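Local coordinates for protein cobalamin biosynthesis precorrin-6Y methylase (CbiE) (Archaeoglobus fulgidus, PDB 2BB3) that probably transfers a methyl group from S-adenosylmethionine to a corrin precursor on the pathway to adenosylcobalamin, at residues 158-169 with 205-216. Residues are numbered along the deposited sequence; the frame is centred on the assembly and turned at random.
Sequences LKYRHLLILADS and ESDYTIIFVERE. With SAH (S-adenosyl-L-homocysteine), chain C.
Ser169 and Asp207 tie off one end of this strand pair: OD1 of Asp207 takes both the backbone N of Ser169, at 2.8 Å on its anti lone pair, and the hydroxyl OG of Ser169, from the syn side and somewhat out of the carboxylate plane. At the other end, Arg215 N lies in the ring plane of His162 and gives ND1 a bond of 2.7 Å, nearly straight at 163°. Between these ties runs a regular antiparallel ladder, with Leu163–Val213, Ile165–Ile211 and Ala167–Thr209 as hydrogen-bonded pairs, each closed by two backbone bonds.

The His162 ring is fixed from a second direction. With CG of Phe212 anti to the backbone N (chi1 179°), the phenyl group reaches across to His162 and brings its edge up to one imidazole face, a T-shaped pair with centroids 5.2 Å apart. Were His162 replaced by an alanine, Arg215 N would probably lose its acceptor and the Phe212 edge the face it packs on.

Further along the same sheet face, CD1 of Leu164 sits at the edge of the Phe212 ring, 3.6 Å from its CD1, and Leu166 CD2 lies alongside Ile210 CG1. Helix 125-133 covers this face. On the reverse, Leu163, Ile165, Ala167, Ile211 and Val213 interlock, with Ile165 CD1 reaching Val213 CG2 at 4.0 Å.

Strands 162-167 and 209-213 are neighbouring inner strands of the mixed sheet of a tetrapyrrole methylase, whose cofactor lies between two domains. Here S-adenosyl-L-homocysteine sits at the Ala167–Thr209 end: its ribose O2' lies 2.7 Å from Ala167 O, and Ile210 CG1 packs 3.6 Å from adenine N3, so the strand ends form one wall of the cofactor pocket.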
loop_
_atom_site.group_PDB
_atom_site.type_symbol
_atom_site.label_atom_id
_atom_site.label_comp_id
_atom_site.label_asym_id
_atom_site.label_seq_id
_atom_site.Cartn_x
_atom_site.Cartn_y
_atom_site.Cartn_z
ATOM N N LEU A 158 -4.538 -1.269 19.642
ATOM C CA LEU A 158 -3.924 -2.548 19.982
ATOM C C LEU A 158 -4.927 -3.584 20.453
ATOM O O LEU A 158 -4.595 -4.762 20.603
ATOM C CB LEU A 158 -2.827 -2.360 21.027
ATOM C CG LEU A 158 -1.471 -1.960 20.443
ATOM C CD1 LEU A 158 -0.510 -1.647 21.568
ATOM C CD2 LEU A 158 -0.918 -3.088 19.560
ATOM N N LYS A 159 -6.159 -3.150 20.680
ATOM C CA LYS A 159 -7.188 -4.078 21.096
ATOM C C LYS A 159 -7.677 -4.855 19.882
ATOM O O LYS A 159 -8.065 -6.015 20.008
ATOM C CB LYS A 159 -8.350 -3.332 21.755
ATOM C CG LYS A 159 -8.106 -2.956 23.215
ATOM C CD LYS A 159 -9.115 -1.913 23.714
ATOM C CE LYS A 159 -10.558 -2.403 23.602
ATOM N NZ LYS A 159 -11.535 -1.318 23.902
ATOM N N TYR A 160 -7.632 -4.241 18.702
ATOM C CA TYR A 160 -8.103 -4.934 17.505
ATOM C C TYR A 160 -7.107 -5.031 16.353
ATOM O O TYR A 160 -7.408 -5.651 15.333
ATOM C CB TYR A 160 -9.381 -4.260 16.988
ATOM C CG TYR A 160 -10.151 -3.523 18.055
ATOM C CD1 TYR A 160 -9.816 -2.213 18.399
ATOM C CD2 TYR A 160 -11.202 -4.139 18.736
ATOM C CE1 TYR A 160 -10.509 -1.534 19.400
ATOM C CE2 TYR A 160 -11.903 -3.471 19.734
ATOM C CZ TYR A 160 -11.553 -2.174 20.062
ATOM O OH TYR A 160 -12.231 -1.516 21.062
ATOM N N ARG A 161 -5.922 -4.450 16.517
ATOM C CA ARG A 161 -4.941 -4.449 15.442
ATOM C C ARG A 161 -3.513 -4.377 15.917
ATOM O O ARG A 161 -3.233 -3.877 17.007
ATOM C CB ARG A 161 -5.145 -3.211 14.541
ATOM C CG ARG A 161 -6.449 -3.153 13.790
ATOM C CD ARG A 161 -6.457 -4.243 12.771
ATOM N NE ARG A 161 -7.733 -4.354 12.081
ATOM C CZ ARG A 161 -7.978 -3.839 10.888
ATOM N NH1 ARG A 161 -7.026 -3.159 10.245
ATOM N NH2 ARG A 161 -9.168 -4.040 10.333
ATOM N N HIS A 162 -2.606 -4.878 15.092
ATOM C CA HIS A 162 -1.195 -4.731 15.387
ATOM C C HIS A 162 -0.991 -3.277 14.977
ATOM O O HIS A 162 -1.798 -2.724 14.238
ATOM C CB HIS A 162 -0.309 -5.553 14.441
ATOM C CG HIS A 162 -0.628 -7.008 14.404
ATOM N ND1 HIS A 162 -0.662 -7.792 15.531
ATOM C CD2 HIS A 162 -0.830 -7.848 13.352
ATOM C CE1 HIS A 162 -0.863 -9.054 15.186
ATOM N NE2 HIS A 162 -0.965 -9.106 13.867
ATOM N N LEU A 163 0.079 -2.661 15.441
ATOM C CA LEU A 163 0.370 -1.304 15.025
ATOM C C LEU A 163 1.601 -1.344 14.131
ATOM O O LEU A 163 2.534 -2.107 14.369
ATOM C CB LEU A 163 0.653 -0.397 16.227
ATOM C CG LEU A 163 -0.528 -0.051 17.141
ATOM C CD1 LEU A 163 -0.068 0.983 18.171
ATOM C CD2 LEU A 163 -1.693 0.505 16.321
ATOM N N LEU A 164 1.570 -0.537 13.079
ATOM C CA LEU A 164 2.702 -0.404 12.176
ATOM C C LEU A 164 2.923 1.111 12.256
ATOM O O LEU A 164 2.185 1.894 11.660
ATOM C CB LEU A 164 2.335 -0.848 10.756
ATOM C CG LEU A 164 3.538 -1.347 9.939
ATOM C CD1 LEU A 164 4.134 -2.578 10.612
ATOM C CD2 LEU A 164 3.124 -1.681 8.518
ATOM N N ILE A 165 3.931 1.518 13.018
ATOM C CA ILE A 165 4.205 2.932 13.226
ATOM C C ILE A 165 5.326 3.463 12.348
ATOM O O ILE A 165 6.412 2.909 12.328
ATOM C CB ILE A 165 4.600 3.185 14.707
ATOM C CG1 ILE A 165 3.531 2.613 15.638
ATOM C CG2 ILE A 165 4.787 4.676 14.960
ATOM C CD1 ILE A 165 4.014 2.453 17.094
ATOM N N LEU A 166 5.055 4.525 11.606
ATOM C CA LEU A 166 6.105 5.124 10.796
ATOM C C LEU A 166 6.797 6.079 11.758
ATOM O O LEU A 166 6.234 7.111 12.123
ATOM C CB LEU A 166 5.522 5.871 9.594
ATOM C CG LEU A 166 4.695 5.004 8.633
ATOM C CD1 LEU A 166 4.793 5.552 7.246
ATOM C CD2 LEU A 166 5.210 3.593 8.621
ATOM N N ALA A 167 8.006 5.731 12.187
ATOM C CA ALA A 167 8.696 6.574 13.142
ATOM C C ALA A 167 10.045 7.082 12.677
ATOM O O ALA A 167 10.583 6.659 11.657
ATOM C CB ALA A 167 8.871 5.804 14.461
ATOM N N ASP A 168 10.571 8.038 13.426
ATOM C CA ASP A 168 11.893 8.561 13.148
ATOM C C ASP A 168 12.596 8.368 14.477
ATOM O O ASP A 168 11.965 7.895 15.407
ATOM C CB ASP A 168 11.869 10.030 12.704
ATOM C CG ASP A 168 11.274 10.954 13.730
ATOM O OD1 ASP A 168 11.224 10.592 14.923
ATOM O OD2 ASP A 168 10.877 12.072 13.333
ATOM N N SER A 169 13.873 8.731 14.566
ATOM C CA SER A 169 14.671 8.524 15.767
ATOM C C SER A 169 14.163 9.186 17.042
ATOM O O SER A 169 14.621 8.860 18.138
ATOM C CB SER A 169 16.130 8.954 15.508
ATOM O OG SER A 169 16.234 10.341 15.191
ATOM N N GLU A 205 17.644 4.479 16.372
ATOM C CA GLU A 205 18.816 5.152 15.845
ATOM C C GLU A 205 18.636 5.664 14.430
ATOM O O GLU A 205 19.442 6.455 13.956
ATOM C CB GLU A 205 20.055 4.241 15.932
ATOM C CG GLU A 205 19.872 2.824 15.434
ATOM C CD GLU A 205 21.057 1.911 15.801
ATOM O OE1 GLU A 205 21.382 1.793 17.013
ATOM O OE2 GLU A 205 21.667 1.312 14.880
ATOM N N SER A 206 17.581 5.237 13.751
ATOM C CA SER A 206 17.363 5.690 12.383
ATOM C C SER A 206 16.068 6.471 12.218
ATOM O O SER A 206 15.053 6.161 12.862
ATOM C CB SER A 206 17.324 4.498 11.438
ATOM O OG SER A 206 17.092 4.935 10.118
ATOM N N ASP A 207 16.091 7.486 11.360
ATOM C CA ASP A 207 14.877 8.254 11.109
ATOM C C ASP A 207 13.948 7.533 10.135
ATOM O O ASP A 207 12.839 7.986 9.874
ATOM C CB ASP A 207 15.211 9.644 10.589
ATOM C CG ASP A 207 15.746 10.546 11.685
ATOM O OD1 ASP A 207 15.302 10.377 12.852
ATOM O OD2 ASP A 207 16.598 11.412 11.385
ATOM N N TYR A 208 14.415 6.411 9.600
ATOM C CA TYR A 208 13.603 5.600 8.701
ATOM C C TYR A 208 13.322 4.305 9.446
ATOM O O TYR A 208 13.879 3.252 9.120
ATOM C CB TYR A 208 14.359 5.313 7.406
ATOM C CG TYR A 208 14.717 6.581 6.682
ATOM C CD1 TYR A 208 15.994 7.131 6.792
ATOM C CD2 TYR A 208 13.750 7.292 5.968
ATOM C CE1 TYR A 208 16.298 8.367 6.221
ATOM C CE2 TYR A 208 14.041 8.533 5.393
ATOM C CZ TYR A 208 15.313 9.060 5.531
ATOM O OH TYR A 208 15.604 10.300 5.025
ATOM N N THR A 209 12.463 4.398 10.455
ATOM C CA THR A 209 12.145 3.239 11.281
ATOM C C THR A 209 10.675 2.885 11.314
ATOM O O THR A 209 9.824 3.717 11.636
ATOM C CB THR A 209 12.603 3.477 12.749
ATOM O OG1 THR A 209 14.014 3.730 12.760
ATOM C CG2 THR A 209 12.336 2.255 13.609
ATOM N N ILE A 210 10.356 1.651 10.963
ATOM C CA ILE A 210 8.969 1.258 11.059
ATOM C C ILE A 210 8.938 0.395 12.300
ATOM O O ILE A 210 9.801 -0.461 12.484
ATOM C CB ILE A 210 8.471 0.545 9.783
ATOM C CG1 ILE A 210 8.213 1.605 8.688
ATOM C CG2 ILE A 210 7.175 -0.214 10.083
ATOM C CD1 ILE A 210 7.820 1.047 7.355
ATOM N N ILE A 211 7.981 0.669 13.181
ATOM C CA ILE A 211 7.878 -0.060 14.451
ATOM C C ILE A 211 6.672 -0.983 14.442
ATOM O O ILE A 211 5.554 -0.508 14.431
ATOM C CB ILE A 211 7.721 0.926 15.628
ATOM C CG1 ILE A 211 8.964 1.820 15.735
ATOM C CG2 ILE A 211 7.461 0.157 16.924
ATOM C CD1 ILE A 211 8.910 2.835 16.912
ATOM N N PHE A 212 6.900 -2.291 14.444
ATOM C CA PHE A 212 5.797 -3.245 14.442
ATOM C C PHE A 212 5.460 -3.677 15.868
ATOM O O PHE A 212 6.319 -4.186 16.580
ATOM C CB PHE A 212 6.148 -4.486 13.602
ATOM C CG PHE A 212 5.065 -5.523 13.577
ATOM C CD1 PHE A 212 3.821 -5.234 13.015
ATOM C CD2 PHE A 212 5.278 -6.786 14.126
ATOM C CE1 PHE A 212 2.806 -6.185 13.002
ATOM C CE2 PHE A 212 4.261 -7.753 14.119
ATOM C CZ PHE A 212 3.026 -7.451 13.555
ATOM N N VAL A 213 4.209 -3.462 16.276
ATOM C CA VAL A 213 3.737 -3.841 17.608
ATOM C C VAL A 213 2.556 -4.815 17.453
ATOM O O VAL A 213 1.455 -4.404 17.063
ATOM C CB VAL A 213 3.248 -2.601 18.405
ATOM C CG1 VAL A 213 3.115 -2.954 19.875
ATOM C CG2 VAL A 213 4.201 -1.414 18.203
ATOM N N GLU A 214 2.774 -6.095 17.759
ATOM C CA GLU A 214 1.705 -7.095 17.650
ATOM C C GLU A 214 0.568 -6.771 18.594
ATOM O O GLU A 214 0.796 -6.301 19.705
ATOM C CB GLU A 214 2.204 -8.520 17.963
ATOM C CG GLU A 214 3.356 -9.016 17.104
ATOM C CD GLU A 214 3.404 -10.546 17.005
ATOM O OE1 GLU A 214 4.474 -11.101 16.647
ATOM O OE2 GLU A 214 2.360 -11.189 17.275
ATOM N N ARG A 215 -0.656 -7.036 18.162
ATOM C CA ARG A 215 -1.802 -6.745 19.002
ATOM C C ARG A 215 -1.767 -7.573 20.279
ATOM O O ARG A 215 -1.423 -8.746 20.267
ATOM C CB ARG A 215 -3.125 -6.980 18.241
ATOM C CG ARG A 215 -3.360 -8.381 17.708
ATOM C CD ARG A 215 -4.785 -8.545 17.132
ATOM N NE ARG A 215 -5.830 -8.295 18.125
ATOM C CZ ARG A 215 -7.141 -8.384 17.896
ATOM N NH1 ARG A 215 -8.005 -8.134 18.875
ATOM N NH2 ARG A 215 -7.593 -8.721 16.696
ATOM N N GLU A 216 -2.081 -6.919 21.390
ATOM C CA GLU A 216 -2.120 -7.586 22.680
ATOM C C GLU A 216 -3.452 -8.336 22.671
ATOM O O GLU A 216 -4.502 -7.804 23.035
ATOM C CB GLU A 216 -2.002 -6.545 23.789
ATOM C CG GLU A 216 -0.682 -5.763 23.679
ATOM C CD GLU A 216 -0.378 -4.862 24.859
ATOM O OE1 GLU A 216 -1.095 -3.851 25.048
ATOM O OE2 GLU A 216 0.589 -5.169 25.597
HETATM N N SAH C . 5.578 8.192 1.661
HETATM C CA SAH C . 6.430 7.311 2.352
HETATM C CB SAH C . 6.511 7.655 3.839
HETATM C CG SAH C . 6.961 9.013 4.361
HETATM S SD SAH C . 6.693 9.416 6.066
HETATM C C SAH C . 5.997 5.924 2.046
HETATM O O SAH C . 6.799 5.161 2.412
HETATM O OXT SAH C . 4.941 5.681 1.528
HETATM C "C5'" SAH C . 8.370 8.947 6.382
HETATM C "C4'" SAH C . 8.535 7.726 7.267
HETATM O "O4'" SAH C . 8.392 6.530 6.607
HETATM C "C3'" SAH C . 9.793 7.644 8.077
HETATM O "O3'" SAH C . 9.782 8.398 9.214
HETATM C "C2'" SAH C . 9.836 6.185 8.352
HETATM O "O2'" SAH C . 9.171 5.852 9.492
HETATM C "C1'" SAH C . 9.141 5.566 7.193
HETATM N N9 SAH C . 10.093 5.115 6.207
HETATM C C8 SAH C . 10.279 5.663 5.045
HETATM N N7 SAH C . 11.149 5.018 4.350
HETATM C C5 SAH C . 11.541 4.028 5.057
HETATM C C6 SAH C . 12.430 3.038 4.803
HETATM N N6 SAH C . 13.102 2.948 3.713
HETATM N N1 SAH C . 12.623 2.124 5.731
HETATM C C2 SAH C . 11.960 2.189 6.890
HETATM N N3 SAH C . 11.096 3.153 7.106
HETATM C C4 SAH C . 10.889 4.072 6.220
#